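Local coordinates for protein SusD homolog (Bacteroides thetaiotaomicron VPI-5482, PDB 3FDH) that probably binds glycans at the outer membrane so that its bacterium can take them up, at residues Glu337-Phe340 / Leu341-Glu344; Glu344-Arg348 / Leu349-Ala353; Ala409-Pro412 / Leu413-Thr416. All blocks are in the same frame, centred on the assembly; numbering follows the deposited sequence.

Interaction 1: Glu337-Phe340 / Leu341-Glu344; sequences ELMF and LKAE
Glu337 to Phe340 and Leu341 to Glu344 are successive turns of one helix, and backbone bonds join them first. Leu341 N gives its hydrogen to Glu337 O at 2.9 Å, Lys342 N to Leu338 O at 3.0 Å and Ala343 N to Met339 O at 2.9 Å. Glu344 N reaches Phe340 O from above the carbonyl plane, again at 2.9 Å.

A water adds a polar link on the same carbonyl: it donates weakly to Phe340 O and, at 2.6 Å, to Glu344 OE1. Glu344 is fully extended, with CG anti to the backbone N (chi1 180°), which carries its carboxylate out from the helix, where OE2 meets Arg348 and Arg440.

Side-chain packing is lighter. Glu337 and Leu341 run alongside each other in the same direction, and Leu341 CD1 touches Glu337 OE2 at 3.8 Å, so the leucine gives the buried acid an apolar flank. Arg204 balances that carboxylate, while the closeness of Glu433 would probably raise the proton affinity of one of the two acids. Met339, present as selenomethionine, lays SE 4.3 Å from CD of Lys342, whose long methylene chain can cover apolar surface while its ammonium leads away. Ala343, with just a methyl, lets Thr416 of helix 412-423 come close.

Helix 335-348 is packed on several sides: Phe340 fits between helices 354-379 and 412-423, Met339 and Lys342 meet Val227 of helix 216-228, and Leu338 and Leu341 rest on Met333 in the preceding loop.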
ATOM      1  N   GLU A 337       3.883   0.028  -9.564  1.00 29.98           N
ATOM      2  CA  GLU A 337       2.424   0.159  -9.446  1.00 29.53           C
ATOM      3  C   GLU A 337       1.894   0.974 -10.622  1.00 29.93           C
ATOM      4  O   GLU A 337       0.866   0.662 -11.220  1.00 31.55           O
ATOM      5  CB  GLU A 337       1.965   0.825  -8.135  1.00 30.06           C
ATOM      6  CG  GLU A 337       0.491   1.086  -8.168  1.00 29.18           C
ATOM      7  CD  GLU A 337      -0.069   1.882  -7.004  1.00 32.03           C
ATOM      8  OE1 GLU A 337       0.575   2.075  -5.945  1.00 32.28           O
ATOM      9  OE2 GLU A 337      -1.174   2.380  -7.190  1.00 30.53           O
ATOM     10  N   LEU A 338       2.617   2.007 -10.982  1.00 30.20           N
ATOM     11  CA  LEU A 338       2.145   2.880 -12.071  1.00 29.89           C
ATOM     12  C   LEU A 338       2.133   2.115 -13.401  1.00 29.18           C
ATOM     13  O   LEU A 338       1.264   2.279 -14.260  1.00 29.74           O
ATOM     14  CB  LEU A 338       3.021   4.134 -12.163  1.00 29.26           C
ATOM     15  CG  LEU A 338       2.551   5.213 -13.119  1.00 25.39           C
ATOM     16  CD1 LEU A 338       1.375   5.953 -12.537  1.00 28.18           C
ATOM     17  CD2 LEU A 338       3.750   6.150 -13.448  1.00 27.83           C
HETATM   18  N   MSE A 339       3.098   1.250 -13.555  1.00 28.90           N
HETATM   19  CA  MSE A 339       3.200   0.470 -14.811  1.00 31.32           C
HETATM   20  C   MSE A 339       2.146  -0.610 -14.871  1.00 30.45           C
HETATM   21  O   MSE A 339       1.712  -0.997 -15.964  1.00 29.36           O
HETATM   22  CB  MSE A 339       4.608  -0.115 -15.020  1.00 30.91           C
HETATM   23  CG  MSE A 339       5.706   0.958 -15.229  1.00 27.98           C
HETATM   24 SE   MSE A 339       5.374   2.133 -16.747  0.75 26.11          SE
HETATM   25  CE  MSE A 339       4.489   3.545 -15.988  1.00 25.06           C
ATOM     26  N   PHE A 340       1.734  -1.073 -13.694  1.00 28.80           N
ATOM     27  CA  PHE A 340       0.662  -2.068 -13.573  1.00 28.98           C
ATOM     28  C   PHE A 340      -0.678  -1.408 -13.847  1.00 29.01           C
ATOM     29  O   PHE A 340      -1.624  -2.033 -14.351  1.00 29.05           O
ATOM     30  CB  PHE A 340       0.664  -2.780 -12.222  1.00 28.94           C
ATOM     31  CG  PHE A 340       1.697  -3.865 -12.101  1.00 27.64           C
ATOM     32  CD1 PHE A 340       1.602  -5.031 -12.875  1.00 29.22           C
ATOM     33  CD2 PHE A 340       2.737  -3.755 -11.201  1.00 27.60           C
ATOM     34  CE1 PHE A 340       2.553  -6.036 -12.794  1.00 26.42           C
ATOM     35  CE2 PHE A 340       3.700  -4.759 -11.123  1.00 25.51           C
ATOM     36  CZ  PHE A 340       3.581  -5.920 -11.914  1.00 30.90           C
ATOM     37  N   LEU A 341      -0.755  -0.124 -13.536  1.00 27.05           N
ATOM     38  CA  LEU A 341      -1.970   0.632 -13.826  1.00 27.17           C
ATOM     39  C   LEU A 341      -2.069   0.819 -15.309  1.00 28.95           C
ATOM     40  O   LEU A 341      -3.128   0.696 -15.929  1.00 30.09           O
ATOM     41  CB  LEU A 341      -2.003   1.971 -13.090  1.00 25.40           C
ATOM     42  CG  LEU A 341      -2.429   1.931 -11.626  1.00 28.46           C
ATOM     43  CD1 LEU A 341      -2.035   3.201 -10.850  1.00 27.19           C
ATOM     44  CD2 LEU A 341      -3.920   1.666 -11.598  1.00 30.11           C
ATOM     45  N   LYS A 342      -0.936   1.130 -15.895  1.00 29.05           N
ATOM     46  CA  LYS A 342      -0.850   1.353 -17.356  1.00 30.20           C
ATOM     47  C   LYS A 342      -1.241   0.070 -18.103  1.00 30.76           C
ATOM     48  O   LYS A 342      -2.037   0.065 -19.033  1.00 31.58           O
ATOM     49  CB  LYS A 342       0.568   1.698 -17.733  1.00 29.27           C
ATOM     50  CG  LYS A 342       0.756   2.073 -19.228  1.00 32.56           C
ATOM     51  CD  LYS A 342       2.152   2.563 -19.527  1.00 31.54           C
ATOM     52  CE  LYS A 342       2.312   2.816 -21.008  1.00 35.97           C
ATOM     53  NZ  LYS A 342       3.649   3.391 -21.387  1.00 36.99           N
ATOM     54  N   ALA A 343      -0.656  -1.022 -17.655  1.00 28.69           N
ATOM     55  CA  ALA A 343      -0.953  -2.361 -18.207  1.00 27.09           C
ATOM     56  C   ALA A 343      -2.432  -2.737 -18.018  1.00 28.78           C
ATOM     57  O   ALA A 343      -3.082  -3.256 -18.938  1.00 30.07           O
ATOM     58  CB  ALA A 343      -0.016  -3.433 -17.572  1.00 26.71           C
ATOM     59  N   GLU A 344      -2.964  -2.472 -16.843  1.00 29.36           N
ATOM     60  CA  GLU A 344      -4.357  -2.818 -16.562  1.00 27.70           C
ATOM     61  C   GLU A 344      -5.288  -2.003 -17.492  1.00 28.89           C
ATOM     62  O   GLU A 344      -6.296  -2.487 -18.039  1.00 26.80           O
ATOM     63  CB  GLU A 344      -4.746  -2.540 -15.120  1.00 29.15           C
ATOM     64  CG  GLU A 344      -6.187  -2.902 -14.882  1.00 26.03           C
ATOM     65  CD  GLU A 344      -6.657  -2.653 -13.514  1.00 31.19           C
ATOM     66  OE1 GLU A 344      -5.848  -2.100 -12.690  1.00 29.22           O
ATOM     67  OE2 GLU A 344      -7.817  -3.097 -13.259  1.00 31.45           O
TER
HETATM   68  O   HOH W   1      -3.297  -2.032 -12.121  1.00 19.86           O

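Interaction 2: Glu344-Arg348 / Leu349-Ala353; sequences EALCR and LNRDA
The backbone from Leu346 to Arg351 ends helix 335-348 in a Schellman motif: Arg351 N reaches back to Leu346 O at 2.8 Å, Asn350 N bonds to Cys347 O, also at 2.8 Å, and Asn350 takes a positive phi of 59°. Asparagine tolerates that left-handed conformation better than most residues, and a water donating to both Asn350 OD1 and Cys347 O ties its amide to the helix end.

Past the turn the chain doubles back to start helix 354-379, with Ala353 as its N-cap. The methyl of Ala353 lies 3.8 Å from Leu346 CB and 3.9 Å from Cys347 SG, small enough to sit against both, while CD1 of Leu346 packs against Asp352 O at 3.7 Å.

In the last turn of helix 335-348, Arg348 reaches back one turn to grip Glu344 side-on. Its NE (2.8 Å) and NH2 (2.9 Å) both go to the single oxygen OE2, which lies nearly in the guanidinium plane, and its extended chain spans the turn to get there. Exchanging Arg348 for a leucine would probably leave Glu446, the partner of NH1, without this mate and strip Glu344 OE2 of two of its donors. Leu349 and Arg348 both touch Tyr220 of helix 216-228.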
ATOM      1  N   GLU A 344      -2.964  -2.472 -16.843  1.00 29.36           N
ATOM      2  CA  GLU A 344      -4.357  -2.818 -16.562  1.00 27.70           C
ATOM      3  C   GLU A 344      -5.288  -2.003 -17.492  1.00 28.89           C
ATOM      4  O   GLU A 344      -6.296  -2.487 -18.039  1.00 26.80           O
ATOM      5  CB  GLU A 344      -4.746  -2.540 -15.120  1.00 29.15           C
ATOM      6  CG  GLU A 344      -6.187  -2.902 -14.882  1.00 26.03           C
ATOM      7  CD  GLU A 344      -6.657  -2.653 -13.514  1.00 31.19           C
ATOM      8  OE1 GLU A 344      -5.848  -2.100 -12.690  1.00 29.22           O
ATOM      9  OE2 GLU A 344      -7.817  -3.097 -13.259  1.00 31.45           O
ATOM     10  N   ALA A 345      -4.944  -0.736 -17.643  1.00 27.37           N
ATOM     11  CA  ALA A 345      -5.745   0.142 -18.508  1.00 27.76           C
ATOM     12  C   ALA A 345      -5.750  -0.373 -19.940  1.00 28.88           C
ATOM     13  O   ALA A 345      -6.792  -0.445 -20.589  1.00 29.41           O
ATOM     14  CB  ALA A 345      -5.239   1.614 -18.441  1.00 25.97           C
ATOM     15  N   LEU A 346      -4.589  -0.763 -20.437  1.00 27.18           N
ATOM     16  CA  LEU A 346      -4.498  -1.286 -21.816  1.00 28.89           C
ATOM     17  C   LEU A 346      -5.275  -2.582 -21.963  1.00 30.08           C
ATOM     18  O   LEU A 346      -6.056  -2.760 -22.897  1.00 29.13           O
ATOM     19  CB  LEU A 346      -3.032  -1.462 -22.254  1.00 29.99           C
ATOM     20  CG  LEU A 346      -2.265  -0.142 -22.491  1.00 30.63           C
ATOM     21  CD1 LEU A 346      -0.797  -0.357 -22.305  1.00 23.67           C
ATOM     22  CD2 LEU A 346      -2.579   0.508 -23.832  1.00 28.50           C
ATOM     23  N   CYS A 347      -5.121  -3.468 -20.998  1.00 28.79           N
ATOM     24  CA  CYS A 347      -5.868  -4.726 -21.029  1.00 29.78           C
ATOM     25  C   CYS A 347      -7.349  -4.446 -21.133  1.00 29.13           C
ATOM     26  O   CYS A 347      -8.049  -4.951 -21.979  1.00 29.31           O
ATOM     27  CB  CYS A 347      -5.622  -5.535 -19.758  1.00 31.77           C
ATOM     28  SG  CYS A 347      -3.998  -6.357 -19.699  1.00 32.99           S
ATOM     29  N   ARG A 348      -7.834  -3.650 -20.220  1.00 30.34           N
ATOM     30  CA  ARG A 348      -9.268  -3.367 -20.202  1.00 28.46           C
ATOM     31  C   ARG A 348      -9.742  -2.626 -21.465  1.00 29.84           C
ATOM     32  O   ARG A 348     -10.936  -2.655 -21.792  1.00 31.73           O
ATOM     33  CB  ARG A 348      -9.663  -2.628 -18.943  1.00 28.98           C
ATOM     34  CG  ARG A 348      -9.492  -3.483 -17.709  1.00 28.43           C
ATOM     35  CD  ARG A 348      -9.996  -2.796 -16.505  1.00 24.65           C
ATOM     36  NE  ARG A 348      -9.667  -3.517 -15.277  1.00 27.04           N
ATOM     37  CZ  ARG A 348     -10.356  -4.521 -14.749  1.00 33.01           C
ATOM     38  NH1 ARG A 348     -11.452  -5.007 -15.291  1.00 33.10           N
ATOM     39  NH2 ARG A 348      -9.912  -5.082 -13.655  1.00 30.44           N
ATOM     40  N   LEU A 349      -8.805  -1.993 -22.170  1.00 28.35           N
ATOM     41  CA  LEU A 349      -9.094  -1.292 -23.440  1.00 30.04           C
ATOM     42  C   LEU A 349      -8.944  -2.263 -24.595  1.00 31.94           C
ATOM     43  O   LEU A 349      -9.084  -1.904 -25.765  1.00 31.44           O
ATOM     44  CB  LEU A 349      -8.191  -0.059 -23.669  1.00 28.21           C
ATOM     45  CG  LEU A 349      -8.622   1.198 -22.900  1.00 27.72           C
ATOM     46  CD1 LEU A 349      -7.480   2.191 -22.785  1.00 24.96           C
ATOM     47  CD2 LEU A 349      -9.880   1.790 -23.537  1.00 23.19           C
ATOM     48  N   ASN A 350      -8.697  -3.516 -24.270  1.00 34.28           N
ATOM     49  CA  ASN A 350      -8.448  -4.468 -25.336  1.00 36.35           C
ATOM     50  C   ASN A 350      -7.254  -4.120 -26.220  1.00 37.48           C
ATOM     51  O   ASN A 350      -7.263  -4.370 -27.447  1.00 38.27           O
ATOM     52  CB  ASN A 350      -9.681  -4.655 -26.215  1.00 37.22           C
ATOM     53  CG  ASN A 350     -10.274  -6.017 -26.054  1.00 39.96           C
ATOM     54  OD1 ASN A 350      -9.979  -6.703 -25.074  1.00 48.67           O
ATOM     55  ND2 ASN A 350     -11.084  -6.445 -27.026  1.00 44.84           N
ATOM     56  N   ARG A 351      -6.254  -3.489 -25.612  1.00 34.50           N
ATOM     57  CA  ARG A 351      -5.009  -3.165 -26.320  0.50 34.14           C
ATOM     58  C   ARG A 351      -3.825  -3.914 -25.739  1.00 33.28           C
ATOM     59  O   ARG A 351      -3.870  -4.417 -24.640  1.00 34.91           O
ATOM     60  CB  ARG A 351      -4.701  -1.672 -26.293  0.50 34.46           C
ATOM     61  CG  ARG A 351      -5.788  -0.800 -26.867  0.50 34.35           C
ATOM     62  CD  ARG A 351      -5.397   0.674 -26.786  0.50 34.70           C
ATOM     63  NE  ARG A 351      -6.580   1.527 -26.820  0.50 35.41           N
ATOM     64  CZ  ARG A 351      -6.558   2.821 -26.530  0.50 29.44           C
ATOM     65  NH1 ARG A 351      -5.418   3.385 -26.169  0.50 31.58           N
ATOM     66  NH2 ARG A 351      -7.669   3.545 -26.566  0.50 26.48           N
ATOM     67  N   ASP A 352      -2.770  -3.978 -26.532  1.00 33.46           N
ATOM     68  CA  ASP A 352      -1.537  -4.690 -26.145  1.00 34.28           C
ATOM     69  C   ASP A 352      -0.891  -4.026 -24.947  1.00 33.84           C
ATOM     70  O   ASP A 352      -0.572  -2.839 -24.977  1.00 33.52           O
ATOM     71  CB  ASP A 352      -0.534  -4.721 -27.301  1.00 34.96           C
ATOM     72  CG  ASP A 352       0.723  -5.516 -26.980  1.00 40.64           C
ATOM     73  OD1 ASP A 352       0.685  -6.426 -26.159  1.00 41.94           O
ATOM     74  OD2 ASP A 352       1.768  -5.249 -27.599  1.00 48.82           O
ATOM     75  N   ALA A 353      -0.685  -4.824 -23.901  1.00 33.32           N
ATOM     76  CA  ALA A 353      -0.084  -4.345 -22.632  1.00 31.03           C
ATOM     77  C   ALA A 353       1.255  -5.003 -22.366  1.00 31.95           C
ATOM     78  O   ALA A 353       1.847  -4.842 -21.322  1.00 32.32           O
ATOM     79  CB  ALA A 353      -1.032  -4.635 -21.475  1.00 29.51           C
TER
HETATM   80  O   HOH W   2     -10.889  -6.197 -22.166  1.00 39.62           O

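Interaction 3: Ala409-Pro412 / Leu413-Thr416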
ATOM      1  N   ALA A 409      -0.225 -13.552 -22.770  1.00 30.82           N
ATOM      2  CA  ALA A 409      -0.850 -13.783 -24.091  1.00 31.22           C
ATOM      3  C   ALA A 409      -2.172 -14.526 -23.916  1.00 31.90           C
ATOM      4  O   ALA A 409      -3.187 -14.202 -24.550  1.00 32.90           O
ATOM      5  CB  ALA A 409       0.067 -14.582 -25.011  1.00 31.41           C
ATOM      6  N   ALA A 410      -2.146 -15.499 -23.019  1.00 30.66           N
ATOM      7  CA  ALA A 410      -3.309 -16.355 -22.759  1.00 30.11           C
ATOM      8  C   ALA A 410      -4.444 -15.670 -22.016  1.00 30.88           C
ATOM      9  O   ALA A 410      -5.607 -15.900 -22.308  1.00 30.86           O
ATOM     10  CB  ALA A 410      -2.905 -17.636 -22.050  1.00 29.03           C
ATOM     11  N   ASN A 411      -4.109 -14.841 -21.045  1.00 30.95           N
ATOM     12  CA  ASN A 411      -5.121 -14.153 -20.216  1.00 30.12           C
ATOM     13  C   ASN A 411      -4.566 -12.817 -19.768  1.00 30.91           C
ATOM     14  O   ASN A 411      -4.137 -12.685 -18.619  1.00 30.50           O
ATOM     15  CB  ASN A 411      -5.460 -14.980 -18.974  1.00 30.91           C
ATOM     16  CG  ASN A 411      -6.087 -16.305 -19.303  1.00 33.50           C
ATOM     17  OD1 ASN A 411      -7.254 -16.361 -19.653  1.00 38.58           O
ATOM     18  ND2 ASN A 411      -5.333 -17.391 -19.150  1.00 32.02           N
ATOM     19  N   PRO A 412      -4.564 -11.821 -20.668  1.00 30.40           N
ATOM     20  CA  PRO A 412      -3.908 -10.548 -20.395  1.00 30.07           C
ATOM     21  C   PRO A 412      -4.236  -9.895 -19.064  1.00 29.02           C
ATOM     22  O   PRO A 412      -3.356  -9.667 -18.253  1.00 29.54           O
ATOM     23  CB  PRO A 412      -4.355  -9.660 -21.559  1.00 29.09           C
ATOM     24  CG  PRO A 412      -4.694 -10.618 -22.684  1.00 30.68           C
ATOM     25  CD  PRO A 412      -5.035 -11.937 -22.061  1.00 32.28           C
ATOM     26  N   LEU A 413      -5.481  -9.587 -18.846  1.00 29.60           N
ATOM     27  CA  LEU A 413      -5.860  -8.925 -17.600  1.00 30.28           C
ATOM     28  C   LEU A 413      -5.531  -9.726 -16.346  1.00 31.02           C
ATOM     29  O   LEU A 413      -4.977  -9.205 -15.373  1.00 31.69           O
ATOM     30  CB  LEU A 413      -7.349  -8.558 -17.586  1.00 30.49           C
ATOM     31  CG  LEU A 413      -7.801  -7.778 -16.339  1.00 32.25           C
ATOM     32  CD1 LEU A 413      -7.043  -6.463 -16.156  1.00 28.29           C
ATOM     33  CD2 LEU A 413      -9.320  -7.563 -16.418  1.00 26.67           C
ATOM     34  N   GLN A 414      -5.941 -10.980 -16.386  1.00 31.37           N
ATOM     35  CA  GLN A 414      -5.770 -11.898 -15.262  1.00 31.54           C
ATOM     36  C   GLN A 414      -4.326 -11.925 -14.840  1.00 32.26           C
ATOM     37  O   GLN A 414      -4.010 -11.784 -13.671  1.00 33.19           O
ATOM     38  CB  GLN A 414      -6.200 -13.316 -15.634  1.00 32.14           C
ATOM     39  CG  GLN A 414      -5.897 -14.320 -14.551  1.00 35.45           C
ATOM     40  CD  GLN A 414      -6.373 -15.716 -14.895  1.00 44.27           C
ATOM     41  OE1 GLN A 414      -7.554 -15.964 -14.916  1.00 50.48           O
ATOM     42  NE2 GLN A 414      -5.442 -16.640 -15.125  1.00 51.88           N
ATOM     43  N   GLU A 415      -3.475 -12.149 -15.826  1.00 29.28           N
ATOM     44  CA  GLU A 415      -2.020 -12.254 -15.629  1.00 29.49           C
ATOM     45  C   GLU A 415      -1.417 -10.953 -15.110  1.00 29.48           C
ATOM     46  O   GLU A 415      -0.565 -10.938 -14.223  1.00 27.19           O
ATOM     47  CB  GLU A 415      -1.320 -12.707 -16.898  1.00 30.57           C
ATOM     48  CG  GLU A 415       0.172 -12.867 -16.711  1.00 29.46           C
ATOM     49  CD  GLU A 415       0.604 -13.932 -15.656  1.00 32.83           C
ATOM     50  OE1 GLU A 415      -0.177 -14.835 -15.259  1.00 29.16           O
ATOM     51  OE2 GLU A 415       1.784 -13.876 -15.244  1.00 31.00           O
ATOM     52  N   THR A 416      -1.887  -9.859 -15.679  1.00 30.45           N
ATOM     53  CA  THR A 416      -1.478  -8.535 -15.258  1.00 30.85           C
ATOM     54  C   THR A 416      -1.760  -8.314 -13.775  1.00 27.56           C
ATOM     55  O   THR A 416      -0.914  -7.839 -13.043  1.00 28.56           O
ATOM     56  CB  THR A 416      -2.130  -7.409 -16.130  1.00 30.28           C
ATOM     57  OG1 THR A 416      -1.660  -7.544 -17.490  1.00 28.98           O
ATOM     58  CG2 THR A 416      -1.809  -5.953 -15.562  1.00 27.52           C
TER
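Asn411 and Gln414 lie side by side and point the same way, their amide planes stacked only 20° apart. CB of Asn411 touches CB of Gln414 at 3.8 Å, and beyond them ND2 of Asn411 stands 4.1 Å from NE2 of Gln414, a face-on packing of two flat groups at an exposed edge. Gln414 reaches this place with an extended chain, CG anti to the backbone N (chi1 174°).

Thr416 is turned the other way, inward. Its OG1 lies beside its own backbone N (chi1 -64°), and the hydroxyl donates to Pro412 O at 2.8 Å while Thr416 N bonds to the same oxygen at 3.0 Å. The two donors come from opposite faces of the carbonyl plane, so one acceptor satisfies both the helix bond and a buried hydroxyl.

Asn411 marks the break between helices 393-410 and 412-423, part of the largely helical architecture of the SusD family, and is the N-cap of the second helix. Its side chain makes no capping bond, but its carbonyl O receives Glu415 N at 2.9 Å, nearly in line with the C=O. Pro412 suits the first turn, where its lack of an N-H costs no helix bond and its ring fixes phi.

The carboxylate of Glu415 turns away from the contact, OE1 bonding to Tyr274 and OE2 to Gln419. Its stem lies against Val404 and Lys407 of the preceding helix, while Leu413 touches Phe448 and Glu446.

How the interactions relate
Interaction 1 is the buried one, mid-helix, where ordinary helix bonds and apolar flanks prevail and its buried acids are answered by arginines. Interactions 2 and 3 lie further from the chain's centre and are partly exposed; both handle a helix end, one closing helix 335-348 and the other opening helix 412-423. Interactions 1 and 2 share that first helix and Glu344. Interaction 3 packs against both: Ala343 CB lies 3.7 Å from Thr416 CG2, and Cys347 SG 3.4 Å from Thr416 OG1. Ala343, Cys347 and Thr416 let the helices approach closely, Phe340 and Leu413 filling in beside them. Asn350 and the Asn411-Gln414 amides are more open; the Glu344-Arg348 bridge runs from buried helix to partly exposed end.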